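TetR transcriptional regulator (Chloroflexus aurantiacus, PDB 3QBM) probably binds DNA as a dimeric transcriptional regulator of the TetR family, with a helix-turn-helix motif near its N-terminus and a helical C-terminal domain. Local coordinates at residues A[18-21]-A[27-30]; A[54-59]-A[121-126]; A[89-94]-A[129-134]. All coordinates share one frame; numbering follows the deposited sequence.

Contact 1 of 3, residues A[18-21]-A[27-30]; sequences ALFN and GTAI
Helix 2-23 passes the loop that leads into helix 30-37 most closely at Phe-20 and Thr-28, whose CA atoms lie 6.0 Å apart. Residues 18-21 are helical here, while 27-30 form the link into the next helix. Thr-28 carries the loop side of the contact, and its CB is directed at the helix. That CB sits against the ring of Phe-20, 3.6 Å from CD1. The methyl CG2 of Thr-28 reaches CE1 of the same ring at 3.7 Å. The approach to the ring is oblique, and the two side chains cross at about a right angle. The same methyl also touches the CB of Leu-19 at 3.8 Å, so CG2 packs against both helix residues. A chi1 of -68° puts CG2 of Thr-28 anti to the backbone N and OG1 beside it, which separates the methyl from the hydroxyl. Thr-28 OG1 makes a close approach to Leu-19 O, at 3.2 Å, but its hydrogen bond goes to Gly-24 O, in the turn that follows the helix. The side chain of Leu-19 also packs on Ile-33 and Ala-36 of helix 30-37, and the ring of Phe-20 stacks with Tyr-25. At Ala-29, the N-cap of helix 30-37, the backbone N is held by Asp-32 OD2. That is one half of a capping box, since alanine cannot return the side-chain bond. The contact thus joins the first helix of the DNA-binding domain to the start of the predicted helix-turn-helix. Its chemistry is mixed at a single residue. Buried Thr-28 gives carbon to Leu-19 and Phe-20, while its hydroxyl is satisfied by a backbone carbonyl, so the polar group can lie inside without a charged partner.

Contact 2 of 3, residues A[54-59]-A[121-126]; sequences LALAAF and RERVRA
Phe-59 and Arg-123 slide past each other in opposite directions between two nearly parallel helices. The axes of the short segments are 11.1 Å apart at an angle of 8°. The ring of Phe-59 meets the aliphatic base of Arg-123, with CE2 3.7 Å from CB. The guanidinium does not stack on this ring, for the two planes stand 79° apart. Phe-59 has CG anti to its own backbone N (chi1 -177°), which sends the ring across to helix 118-144. There Phe-59 CZ meets Val-124 CG2 at 3.8 Å, and the two side chains cross at about a right angle. Both approaches to the ring are oblique. Arg-123 runs back the other way, extended from CG to NE. Leu-56 lies over one face of its guanidinium, with CB 4.1 Å above the plane near the centre. CD2 of Leu-56 also touches Arg-123 CD at 3.9 Å. The charged end is taken by a salt bridge from NH2 to Asp-60, one residue beyond Phe-59. Replacing Phe-59 with an alanine would remove the ring and is likely to leave Arg-123 CB and Val-124 CG2 beside a gap between the helices. Helix 105-113 packs against both Phe-59 and Val-124 through Ile-106 and Thr-109. Val-124 also touches Ile-174 of the second subunit, while helix 2-23 packs on Leu-54, Ala-57 and Ala-58.

Contact 3 of 3, residues A[89-94]-A[129-134]; sequences DVFRSY and DEWRET
OD1 of Asp-89 is gripped by two nitrogens of Arg-92, almost one helical turn on. Arg-92 NH2 lies 2.9 Å from Asp-89 OD1, and NE lies 3.2 Å from it. The oxygen sits at the edge of the guanidinium, in its plane, so the grip is side-on. Arg-92 NH1 has a second acid, Glu-182. Across the contact there is no such bond. Phe-91 and Trp-131 meet there as a T-shaped (edge-to-face) pair. The edge of Phe-91 points at one face of the indole. Phe-91 CZ lies 3.9 Å from Trp-131 CH2, over the face and offset toward the rim. The ring centroids, taken on the six-membered ring of Trp-131, are 5.5 Å apart, and the planes stand at 81°. The CA atoms of Phe-91 and Trp-131 are 12.1 Å from each other. The two long side chains span that distance. Phe-70 of helix 51-74 meets both rings, Phe-87 of helix 80-92 meets Trp-131 edge-to-face, and Glu-166 of helix 154-175 touches both Phe-91 and Trp-131. Between these segments the join is aromatic. The rings hold them together without a polar bond across, while the charges of Asp-89 and Arg-92 pair along their own helix.

How the contacts relate
Contacts 1 and 3 are buried, while contact 2 is partly buried, with the charged end of Arg-123 paired to Asp-60. Contact 1 belongs to the DNA-binding domain. Contact 3 lies in the C-terminal domain, nearest the centre of the chain. Contact 2 bridges the two family regions. It touches contact 1 directly, where Phe-20 packs on Ala-55 and Ala-58. It shares helix 118-144 with contact 3, and their centres are about 17 Å apart. The chemistry follows the place: a threonine against a helix in contact 1, arginine carbon against a phenylalanine in contact 2, two aromatic rings in contact 3. Val-124 of contact 2 touches the second subunit; at contact 3, Asp-129 and Arg-132 beside Trp-131 do so.

Contact 1 of 3, residues A[18-21]-A[27-30]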
# COMPACT_ATOMS: atom_id res chain seq x y z
N ALA A 18 11.17 -13.68 -5.12
CA ALA A 18 11.11 -13.70 -3.65
C ALA A 18 12.02 -12.64 -3.07
O ALA A 18 11.65 -11.95 -2.13
CB ALA A 18 11.46 -15.09 -3.09
N LEU A 19 13.23 -12.47 -3.64
CA LEU A 19 14.12 -11.46 -3.14
C LEU A 19 13.57 -10.04 -3.40
O LEU A 19 13.68 -9.16 -2.54
CB LEU A 19 15.51 -11.58 -3.77
CG LEU A 19 16.34 -12.80 -3.33
CD1 LEU A 19 17.53 -13.07 -4.27
CD2 LEU A 19 16.83 -12.61 -1.91
N PHE A 20 13.07 -9.81 -4.61
CA PHE A 20 12.58 -8.48 -4.97
C PHE A 20 11.36 -8.11 -4.10
O PHE A 20 11.13 -6.95 -3.80
CB PHE A 20 12.11 -8.41 -6.43
CG PHE A 20 13.19 -8.53 -7.46
CD1 PHE A 20 14.35 -7.79 -7.37
CD2 PHE A 20 12.99 -9.29 -8.60
CE1 PHE A 20 15.31 -7.87 -8.35
CE2 PHE A 20 13.94 -9.36 -9.58
CZ PHE A 20 15.09 -8.66 -9.46
N ASN A 21 10.58 -9.11 -3.73
CA ASN A 21 9.37 -8.85 -2.94
C ASN A 21 9.66 -8.28 -1.54
O ASN A 21 8.84 -7.52 -0.98
CB ASN A 21 8.53 -10.11 -2.81
CG ASN A 21 7.10 -9.80 -2.53
OD1 ASN A 21 6.57 -8.85 -3.09
ND2 ASN A 21 6.44 -10.62 -1.68
N GLY A 27 16.95 -2.44 -4.42
CA GLY A 27 17.64 -2.95 -3.23
C GLY A 27 18.09 -4.40 -3.26
O GLY A 27 18.66 -4.86 -2.29
N THR A 28 17.80 -5.12 -4.35
CA THR A 28 18.20 -6.52 -4.52
C THR A 28 19.38 -6.49 -5.51
O THR A 28 19.19 -6.10 -6.67
CB THR A 28 17.03 -7.38 -5.07
OG1 THR A 28 15.99 -7.51 -4.08
CG2 THR A 28 17.49 -8.80 -5.47
N ALA A 29 20.58 -6.82 -5.05
CA ALA A 29 21.77 -6.83 -5.94
C ALA A 29 21.90 -8.17 -6.63
O ALA A 29 21.39 -9.19 -6.15
CB ALA A 29 23.03 -6.51 -5.17
N ILE A 30 22.55 -8.19 -7.77
CA ILE A 30 22.69 -9.44 -8.51
C ILE A 30 23.42 -10.51 -7.64
O ILE A 30 23.16 -11.69 -7.76
CB ILE A 30 23.38 -9.21 -9.89
CG1 ILE A 30 23.37 -10.51 -10.72
CG2 ILE A 30 24.81 -8.69 -9.71
CD1 ILE A 30 22.06 -10.97 -11.16

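Contact 2 of 3, residues A[54-59]-A[121-126]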
# COMPACT_ATOMS: atom_id res chain seq x y z
N LEU A 54 15.16 -9.45 -16.15
CA LEU A 54 14.93 -10.43 -15.08
C LEU A 54 13.84 -9.94 -14.14
O LEU A 54 12.90 -10.68 -13.82
CB LEU A 54 16.23 -10.74 -14.31
CG LEU A 54 16.13 -11.55 -13.00
CD1 LEU A 54 15.30 -12.83 -13.15
CD2 LEU A 54 17.49 -11.88 -12.46
N ALA A 55 13.92 -8.66 -13.74
CA ALA A 55 12.91 -8.07 -12.88
C ALA A 55 11.50 -8.22 -13.47
O ALA A 55 10.53 -8.53 -12.76
CB ALA A 55 13.26 -6.60 -12.63
N LEU A 56 11.37 -7.95 -14.76
CA LEU A 56 10.08 -8.09 -15.47
C LEU A 56 9.59 -9.51 -15.48
O LEU A 56 8.40 -9.77 -15.26
CB LEU A 56 10.16 -7.56 -16.90
CG LEU A 56 10.39 -6.06 -17.10
CD1 LEU A 56 10.64 -5.73 -18.57
CD2 LEU A 56 9.23 -5.21 -16.48
N ALA A 57 10.50 -10.45 -15.73
CA ALA A 57 10.11 -11.85 -15.73
C ALA A 57 9.71 -12.30 -14.32
O ALA A 57 8.72 -13.02 -14.16
CB ALA A 57 11.23 -12.69 -16.27
N ALA A 58 10.46 -11.82 -13.31
CA ALA A 58 10.19 -12.09 -11.89
C ALA A 58 8.82 -11.55 -11.48
O ALA A 58 8.12 -12.21 -10.71
CB ALA A 58 11.29 -11.51 -10.98
N PHE A 59 8.44 -10.36 -11.96
CA PHE A 59 7.09 -9.87 -11.68
C PHE A 59 6.01 -10.74 -12.36
O PHE A 59 5.01 -11.11 -11.73
CB PHE A 59 6.85 -8.44 -12.10
CG PHE A 59 5.48 -7.94 -11.73
CD1 PHE A 59 5.23 -7.47 -10.47
CD2 PHE A 59 4.41 -8.06 -12.63
CE1 PHE A 59 3.95 -7.08 -10.10
CE2 PHE A 59 3.13 -7.67 -12.27
CZ PHE A 59 2.90 -7.17 -11.04
N ARG A 121 4.95 -0.55 -13.68
CA ARG A 121 3.68 0.09 -13.38
C ARG A 121 2.56 -0.46 -14.27
O ARG A 121 1.45 -0.74 -13.80
CB ARG A 121 3.80 1.63 -13.51
CG ARG A 121 2.51 2.38 -13.19
CD ARG A 121 2.71 3.89 -13.09
NE ARG A 121 3.04 4.46 -14.39
CZ ARG A 121 4.18 5.10 -14.71
NH1 ARG A 121 5.17 5.31 -13.83
NH2 ARG A 121 4.31 5.57 -15.94
N GLU A 122 2.86 -0.63 -15.56
CA GLU A 122 1.87 -1.13 -16.50
C GLU A 122 1.48 -2.56 -16.17
O GLU A 122 0.33 -2.95 -16.32
CB GLU A 122 2.41 -1.06 -17.93
CG GLU A 122 1.33 -1.39 -18.94
CD GLU A 122 1.77 -1.17 -20.39
OE1 GLU A 122 2.97 -1.35 -20.69
OE2 GLU A 122 0.91 -0.82 -21.22
N ARG A 123 2.46 -3.35 -15.74
CA ARG A 123 2.21 -4.73 -15.32
C ARG A 123 1.35 -4.81 -14.04
O ARG A 123 0.45 -5.65 -13.94
CB ARG A 123 3.52 -5.46 -15.15
CG ARG A 123 4.06 -6.05 -16.44
CD ARG A 123 5.49 -6.45 -16.25
NE ARG A 123 5.87 -7.59 -17.08
CZ ARG A 123 6.27 -7.54 -18.35
NH1 ARG A 123 6.34 -6.41 -19.02
NH2 ARG A 123 6.61 -8.67 -18.95
N VAL A 124 1.65 -3.93 -13.08
CA VAL A 124 0.87 -3.85 -11.86
C VAL A 124 -0.54 -3.45 -12.25
O VAL A 124 -1.50 -4.11 -11.81
CB VAL A 124 1.50 -2.90 -10.80
CG1 VAL A 124 0.57 -2.68 -9.55
CG2 VAL A 124 2.84 -3.46 -10.32
N ARG A 125 -0.69 -2.43 -13.10
CA ARG A 125 -2.01 -1.97 -13.53
C ARG A 125 -2.80 -3.09 -14.20
O ARG A 125 -4.00 -3.24 -13.96
CB ARG A 125 -1.92 -0.72 -14.41
CG ARG A 125 -3.22 -0.24 -15.00
CD ARG A 125 -2.99 1.11 -15.68
NE ARG A 125 -4.23 1.79 -16.01
CZ ARG A 125 -4.31 3.05 -16.42
NH1 ARG A 125 -3.22 3.81 -16.56
NH2 ARG A 125 -5.50 3.57 -16.69
N ALA A 126 -2.13 -3.88 -15.03
CA ALA A 126 -2.77 -5.03 -15.69
C ALA A 126 -3.34 -6.03 -14.65
O ALA A 126 -4.46 -6.53 -14.81
CB ALA A 126 -1.79 -5.70 -16.64

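Contact 3 of 3, residues A[89-94]-A[129-134]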
# COMPACT_ATOMS: atom_id res chain seq x y z
N ASP A 89 -11.56 -13.15 1.18
CA ASP A 89 -10.96 -14.18 1.99
C ASP A 89 -9.54 -14.53 1.51
O ASP A 89 -8.68 -14.83 2.33
CB ASP A 89 -11.81 -15.44 2.02
CG ASP A 89 -11.30 -16.41 3.02
OD1 ASP A 89 -11.24 -16.05 4.21
OD2 ASP A 89 -10.87 -17.50 2.62
N VAL A 90 -9.30 -14.46 0.21
CA VAL A 90 -7.96 -14.67 -0.31
C VAL A 90 -7.01 -13.65 0.35
O VAL A 90 -5.96 -14.02 0.87
CB VAL A 90 -7.91 -14.56 -1.88
CG1 VAL A 90 -6.46 -14.59 -2.39
CG2 VAL A 90 -8.72 -15.70 -2.52
N PHE A 91 -7.37 -12.35 0.31
CA PHE A 91 -6.54 -11.33 0.94
C PHE A 91 -6.38 -11.56 2.45
O PHE A 91 -5.27 -11.42 2.99
CB PHE A 91 -7.14 -9.95 0.69
CG PHE A 91 -6.77 -9.37 -0.64
CD1 PHE A 91 -5.49 -8.88 -0.84
CD2 PHE A 91 -7.67 -9.28 -1.67
CE1 PHE A 91 -5.14 -8.30 -2.02
CE2 PHE A 91 -7.32 -8.67 -2.85
CZ PHE A 91 -6.06 -8.22 -3.04
N ARG A 92 -7.46 -11.90 3.12
CA ARG A 92 -7.40 -12.19 4.53
C ARG A 92 -6.38 -13.29 4.85
O ARG A 92 -5.63 -13.20 5.85
CB ARG A 92 -8.79 -12.56 5.08
CG ARG A 92 -8.76 -12.79 6.56
CD ARG A 92 -10.10 -12.90 7.20
NE ARG A 92 -10.84 -14.05 6.73
CZ ARG A 92 -11.93 -14.55 7.31
NH1 ARG A 92 -12.41 -14.07 8.46
NH2 ARG A 92 -12.52 -15.60 6.78
N SER A 93 -6.32 -14.30 3.97
CA SER A 93 -5.39 -15.43 4.18
C SER A 93 -3.92 -15.06 4.07
O SER A 93 -3.03 -15.86 4.47
CB SER A 93 -5.71 -16.59 3.22
OG SER A 93 -5.22 -16.32 1.92
N TYR A 94 -3.63 -13.87 3.50
CA TYR A 94 -2.26 -13.35 3.46
C TYR A 94 -1.66 -13.11 4.85
O TYR A 94 -0.43 -13.03 4.93
CB TYR A 94 -2.16 -12.04 2.67
CG TYR A 94 -2.37 -12.17 1.18
CD1 TYR A 94 -2.77 -13.37 0.60
CD2 TYR A 94 -2.24 -11.06 0.35
CE1 TYR A 94 -2.99 -13.45 -0.76
CE2 TYR A 94 -2.43 -11.16 -1.01
CZ TYR A 94 -2.81 -12.35 -1.55
OH TYR A 94 -3.01 -12.44 -2.91
N ASP A 129 -6.36 -4.45 -13.09
CA ASP A 129 -7.44 -4.52 -14.08
C ASP A 129 -8.05 -5.91 -14.22
O ASP A 129 -9.24 -6.03 -14.48
CB ASP A 129 -7.03 -3.91 -15.42
CG ASP A 129 -6.93 -2.39 -15.35
OD1 ASP A 129 -7.39 -1.79 -14.36
OD2 ASP A 129 -6.37 -1.78 -16.28
N GLU A 130 -7.27 -6.97 -14.00
CA GLU A 130 -7.84 -8.33 -14.00
C GLU A 130 -8.79 -8.49 -12.82
O GLU A 130 -9.89 -9.03 -12.97
CB GLU A 130 -6.78 -9.43 -13.84
CG GLU A 130 -5.69 -9.51 -14.86
CD GLU A 130 -4.75 -10.65 -14.52
OE1 GLU A 130 -3.56 -10.39 -14.23
OE2 GLU A 130 -5.21 -11.81 -14.48
N TRP A 131 -8.35 -8.05 -11.62
CA TRP A 131 -9.22 -8.10 -10.42
C TRP A 131 -10.53 -7.31 -10.65
O TRP A 131 -11.61 -7.76 -10.30
CB TRP A 131 -8.50 -7.52 -9.17
CG TRP A 131 -7.29 -8.29 -8.75
CD1 TRP A 131 -7.00 -9.60 -9.03
CD2 TRP A 131 -6.26 -7.83 -7.88
NE1 TRP A 131 -5.82 -9.96 -8.43
CE2 TRP A 131 -5.36 -8.90 -7.69
CE3 TRP A 131 -6.01 -6.62 -7.22
CZ2 TRP A 131 -4.20 -8.79 -6.91
CZ3 TRP A 131 -4.85 -6.50 -6.46
CH2 TRP A 131 -3.97 -7.59 -6.31
N ARG A 132 -10.41 -6.12 -11.21
CA ARG A 132 -11.57 -5.31 -11.51
C ARG A 132 -12.52 -6.02 -12.51
O ARG A 132 -13.76 -6.00 -12.32
CB ARG A 132 -11.12 -3.96 -12.11
CG ARG A 132 -10.45 -3.08 -11.13
CD ARG A 132 -9.77 -1.90 -11.77
NE ARG A 132 -10.70 -0.85 -12.19
CZ ARG A 132 -10.33 0.23 -12.86
NH1 ARG A 132 -9.04 0.43 -13.21
NH2 ARG A 132 -11.23 1.15 -13.17
N GLU A 133 -11.95 -6.60 -13.55
CA GLU A 133 -12.77 -7.36 -14.52
C GLU A 133 -13.47 -8.56 -13.83
O GLU A 133 -14.63 -8.84 -14.12
CB GLU A 133 -11.93 -7.84 -15.70
CG GLU A 133 -12.76 -8.44 -16.86
CD GLU A 133 -13.48 -7.38 -17.74
OE1 GLU A 133 -14.36 -6.64 -17.25
OE2 GLU A 133 -13.16 -7.32 -18.96
N THR A 134 -12.75 -9.27 -12.96
CA THR A 134 -13.31 -10.40 -12.19
C THR A 134 -14.52 -10.01 -11.37
O THR A 134 -15.58 -10.64 -11.43
CB THR A 134 -12.22 -11.03 -11.27
OG1 THR A 134 -11.29 -11.69 -12.13
CG2 THR A 134 -12.81 -12.11 -10.29